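Local coordinates for secretory pathway GDP dissociation inhibitor (PDB 2BCG), which inhibits GDP release from the Rab GTPase Sec4, is essential for yeast secretion, and extracts GDP-bound Ypt7 from vacuolar membranes, at residues R148-F153 against N189-F194. Residues are numbered along the deposited sequence; the frame is centred on the assembly and turned at random.
Sequences RRMKKF and NSTKEF. With GER (geran-8-yl geran), chain D; GER (geran-8-yl geran), chain C.
The Phe194 ring takes the methyl of Met150 at its edge, near the ring plane, with Met150 CE 4.2 Å from Phe194 CE2. The geranylgeranyl of chain C reaches the same ring obliquely. Its C19 lies 3.6 Å from Phe194 CZ, and its C16 is 3.7 Å from Phe194 CE2. The Phe194 side chain also touches Met142 and Met199.

Met150 makes every contact between residues 148-153 and 189-194; Phe153 also reaches helix 189-199, at Ile195. The CG of Met150 stands anti to the backbone N (chi1 174°), and the chain then bends at chi2 (65°). This puts SD beside Thr191 and CE beside Phe194. SD meets the methyl of Thr191, 4.2 Å from CG2. Met150 also touches both lipids: CG is 3.6 Å from C14 of the chain D geranylgeranyl, and CE, besides meeting Phe194, is 4.1 Å from C15 of the one in chain C. With an alanine in place of Phe194, the Met150 methyl and the chain C lipid would probably lose their aromatic neighbour, leaving a gap in the pocket wall.

Thr191 is split by its torsion. CG2 turns to Met150, while OG1 is hydrogen-bonded to Glu146, whose carboxylate also makes a salt bridge with Arg149. The first helix lines the chain D lipid further along, where Lys151 CD lies 4.0 Å from C16.

No hydrogen bond crosses between the two segments. They meet through buried sulfur, methyl and ring carbon, and two of the residues that join them, Met150 and Phe194, also line the lipid pockets. Such an apolar surface suits isoprenoid chains, consistent with a GDI sheltering the prenyl anchors of an extracted Rab.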
loop_
_atom_site.group_PDB
_atom_site.type_symbol
_atom_site.label_atom_id
_atom_site.label_comp_id
_atom_site.label_asym_id
_atom_site.label_seq_id
_atom_site.Cartn_x
_atom_site.Cartn_y
_atom_site.Cartn_z
ATOM N N ARG A 148 1.141 -39.798 1.959
ATOM C CA ARG A 148 2.457 -40.323 1.621
ATOM C C ARG A 148 2.875 -39.988 0.178
ATOM O O ARG A 148 4.041 -39.633 -0.069
ATOM C CB ARG A 148 2.526 -41.835 1.894
ATOM C CG ARG A 148 2.445 -42.180 3.378
ATOM C CD ARG A 148 2.605 -43.677 3.659
ATOM N NE ARG A 148 2.327 -43.954 5.068
ATOM C CZ ARG A 148 2.301 -45.161 5.622
ATOM N NH1 ARG A 148 2.537 -46.252 4.895
ATOM N NH2 ARG A 148 2.036 -45.267 6.919
ATOM N N ARG A 149 1.925 -40.086 -0.759
ATOM C CA ARG A 149 2.190 -39.737 -2.153
ATOM C C ARG A 149 2.395 -38.216 -2.290
ATOM O O ARG A 149 3.265 -37.768 -3.031
ATOM C CB ARG A 149 1.060 -40.204 -3.075
ATOM C CG ARG A 149 1.005 -41.730 -3.303
ATOM C CD ARG A 149 -0.098 -42.112 -4.261
ATOM N NE ARG A 149 -1.435 -42.083 -3.660
ATOM C CZ ARG A 149 -2.014 -43.121 -3.054
ATOM N NH1 ARG A 149 -1.381 -44.290 -2.973
ATOM N NH2 ARG A 149 -3.231 -42.999 -2.528
ATOM N N MET A 150 1.588 -37.441 -1.561
ATOM C CA MET A 150 1.739 -35.981 -1.474
ATOM C C MET A 150 3.134 -35.569 -1.000
ATOM O O MET A 150 3.745 -34.644 -1.549
ATOM C CB MET A 150 0.686 -35.441 -0.505
ATOM C CG MET A 150 0.781 -33.962 -0.194
ATOM S SD MET A 150 0.451 -33.018 -1.667
ATOM C CE MET A 150 0.648 -31.346 -1.033
ATOM N N LYS A 151 3.616 -36.239 0.045
ATOM C CA LYS A 151 4.940 -35.992 0.634
ATOM C C LYS A 151 6.100 -36.184 -0.354
ATOM O O LYS A 151 7.010 -35.346 -0.431
ATOM C CB LYS A 151 5.129 -36.887 1.858
ATOM C CG LYS A 151 6.401 -36.632 2.634
ATOM C CD LYS A 151 6.186 -36.976 4.087
ATOM C CE LYS A 151 7.483 -37.073 4.881
ATOM N NZ LYS A 151 7.098 -37.310 6.315
ATOM N N LYS A 152 6.067 -37.279 -1.114
ATOM C CA LYS A 152 7.098 -37.510 -2.118
ATOM C C LYS A 152 7.088 -36.420 -3.170
ATOM O O LYS A 152 8.140 -35.970 -3.607
ATOM C CB LYS A 152 6.931 -38.883 -2.756
ATOM C CG LYS A 152 7.105 -39.996 -1.750
ATOM C CD LYS A 152 6.942 -41.347 -2.383
ATOM C CE LYS A 152 7.746 -42.363 -1.582
ATOM N NZ LYS A 152 7.561 -43.743 -2.096
ATOM N N PHE A 153 5.890 -35.980 -3.553
ATOM C CA PHE A 153 5.745 -34.844 -4.461
ATOM C C PHE A 153 6.419 -33.582 -3.906
ATOM O O PHE A 153 7.218 -32.946 -4.595
ATOM C CB PHE A 153 4.262 -34.582 -4.734
ATOM C CG PHE A 153 3.997 -33.316 -5.495
ATOM C CD1 PHE A 153 4.256 -33.252 -6.857
ATOM C CD2 PHE A 153 3.456 -32.194 -4.852
ATOM C CE1 PHE A 153 4.008 -32.089 -7.582
ATOM C CE2 PHE A 153 3.199 -31.031 -5.557
ATOM C CZ PHE A 153 3.473 -30.970 -6.930
ATOM N N ASN A 189 -7.473 -37.135 -8.072
ATOM C CA ASN A 189 -8.088 -35.860 -8.475
ATOM C C ASN A 189 -8.311 -34.876 -7.331
ATOM O O ASN A 189 -8.144 -33.675 -7.535
ATOM C CB ASN A 189 -9.390 -36.078 -9.255
ATOM C CG ASN A 189 -9.151 -36.689 -10.629
ATOM O OD1 ASN A 189 -8.602 -36.045 -11.537
ATOM N ND2 ASN A 189 -9.564 -37.943 -10.790
ATOM N N SER A 190 -8.672 -35.365 -6.142
ATOM C CA SER A 190 -8.871 -34.446 -5.005
ATOM C C SER A 190 -7.539 -33.804 -4.574
ATOM O O SER A 190 -7.500 -32.612 -4.253
ATOM C CB SER A 190 -9.617 -35.097 -3.834
ATOM O OG SER A 190 -8.964 -36.257 -3.384
ATOM N N THR A 191 -6.453 -34.573 -4.629
ATOM C CA THR A 191 -5.110 -34.056 -4.295
ATOM C C THR A 191 -4.636 -33.066 -5.345
ATOM O O THR A 191 -4.065 -32.008 -5.015
ATOM C CB THR A 191 -4.097 -35.202 -4.113
ATOM O OG1 THR A 191 -4.514 -36.011 -3.018
ATOM C CG2 THR A 191 -2.715 -34.705 -3.813
ATOM N N LYS A 192 -4.919 -33.365 -6.604
ATOM C CA LYS A 192 -4.597 -32.431 -7.676
ATOM C C LYS A 192 -5.292 -31.095 -7.410
ATOM O O LYS A 192 -4.634 -30.058 -7.509
ATOM C CB LYS A 192 -4.978 -32.982 -9.045
ATOM C CG LYS A 192 -4.261 -34.257 -9.470
ATOM C CD LYS A 192 -4.731 -34.564 -10.890
ATOM C CE LYS A 192 -4.551 -36.013 -11.261
ATOM N NZ LYS A 192 -4.955 -36.212 -12.689
ATOM N N GLU A 193 -6.590 -31.124 -7.070
ATOM C CA GLU A 193 -7.382 -29.888 -6.820
ATOM C C GLU A 193 -6.783 -29.102 -5.667
ATOM O O GLU A 193 -6.619 -27.876 -5.752
ATOM C CB GLU A 193 -8.871 -30.191 -6.540
ATOM C CG GLU A 193 -9.577 -29.128 -5.623
ATOM C CD GLU A 193 -11.077 -29.351 -5.444
ATOM O OE1 GLU A 193 -11.555 -29.560 -4.289
ATOM O OE2 GLU A 193 -11.776 -29.297 -6.461
ATOM N N PHE A 194 -6.432 -29.806 -4.602
ATOM C CA PHE A 194 -5.816 -29.171 -3.438
ATOM C C PHE A 194 -4.486 -28.491 -3.784
ATOM O O PHE A 194 -4.255 -27.321 -3.442
ATOM C CB PHE A 194 -5.604 -30.157 -2.291
ATOM C CG PHE A 194 -4.872 -29.550 -1.143
ATOM C CD1 PHE A 194 -5.549 -28.769 -0.185
ATOM C CD2 PHE A 194 -3.483 -29.685 -1.044
ATOM C CE1 PHE A 194 -4.837 -28.166 0.865
ATOM C CE2 PHE A 194 -2.766 -29.082 -0.007
ATOM C CZ PHE A 194 -3.446 -28.325 0.957
HETATM C C1 GER D . 10.504 -25.505 0.792
HETATM C C2 GER D . 9.427 -26.416 1.432
HETATM C C3 GER D . 8.678 -27.384 0.742
HETATM C C4 GER D . 8.850 -27.650 -0.762
HETATM C C5 GER D . 7.630 -28.197 1.519
HETATM C C6 GER D . 8.061 -29.644 1.800
HETATM C C7 GER D . 7.209 -30.253 2.727
HETATM C C8 GER D . 7.012 -31.616 2.986
HETATM C C9 GER D . 7.793 -32.694 2.215
HETATM C C10 GER D . 6.014 -32.033 4.083
HETATM C C11 GER D . 4.682 -32.578 3.538
HETATM C C12 GER D . 3.986 -33.258 4.539
HETATM C C13 GER D . 2.762 -33.926 4.472
HETATM C C14 GER D . 1.941 -34.004 3.186
HETATM C C15 GER D . 2.215 -34.600 5.730
HETATM C C16 GER D . 2.629 -36.063 5.781
HETATM C C17 GER D . 1.919 -36.741 6.760
HETATM C C18 GER D . 1.543 -38.080 6.728
HETATM C C19 GER D . 1.917 -38.965 5.521
HETATM C C20 GER D . 0.755 -38.666 7.917
HETATM C C1 GER C . 11.920 -25.693 4.963
HETATM C C2 GER C . 10.726 -25.880 5.922
HETATM C C3 GER C . 9.918 -27.026 5.923
HETATM C C4 GER C . 10.195 -28.189 4.952
HETATM C C5 GER C . 8.733 -27.148 6.910
HETATM C C6 GER C . 7.560 -26.204 6.572
HETATM C C7 GER C . 6.608 -26.792 5.727
HETATM C C8 GER C . 6.057 -26.233 4.562
HETATM C C9 GER C . 6.529 -24.852 4.096
HETATM C C10 GER C . 5.020 -27.003 3.706
HETATM C C11 GER C . 3.523 -26.733 3.978
HETATM C C12 GER C . 2.803 -27.861 3.554
HETATM C C13 GER C . 1.558 -28.032 2.929
HETATM C C14 GER C . 0.657 -26.841 2.563
HETATM C C15 GER C . 1.104 -29.468 2.603
HETATM C C16 GER C . -0.399 -29.719 2.787
HETATM C C17 GER C . -0.644 -30.917 3.462
HETATM C C18 GER C . -1.850 -31.598 3.681
HETATM C C19 GER C . -3.208 -31.100 3.170
HETATM C C20 GER C . -1.823 -32.901 4.466
#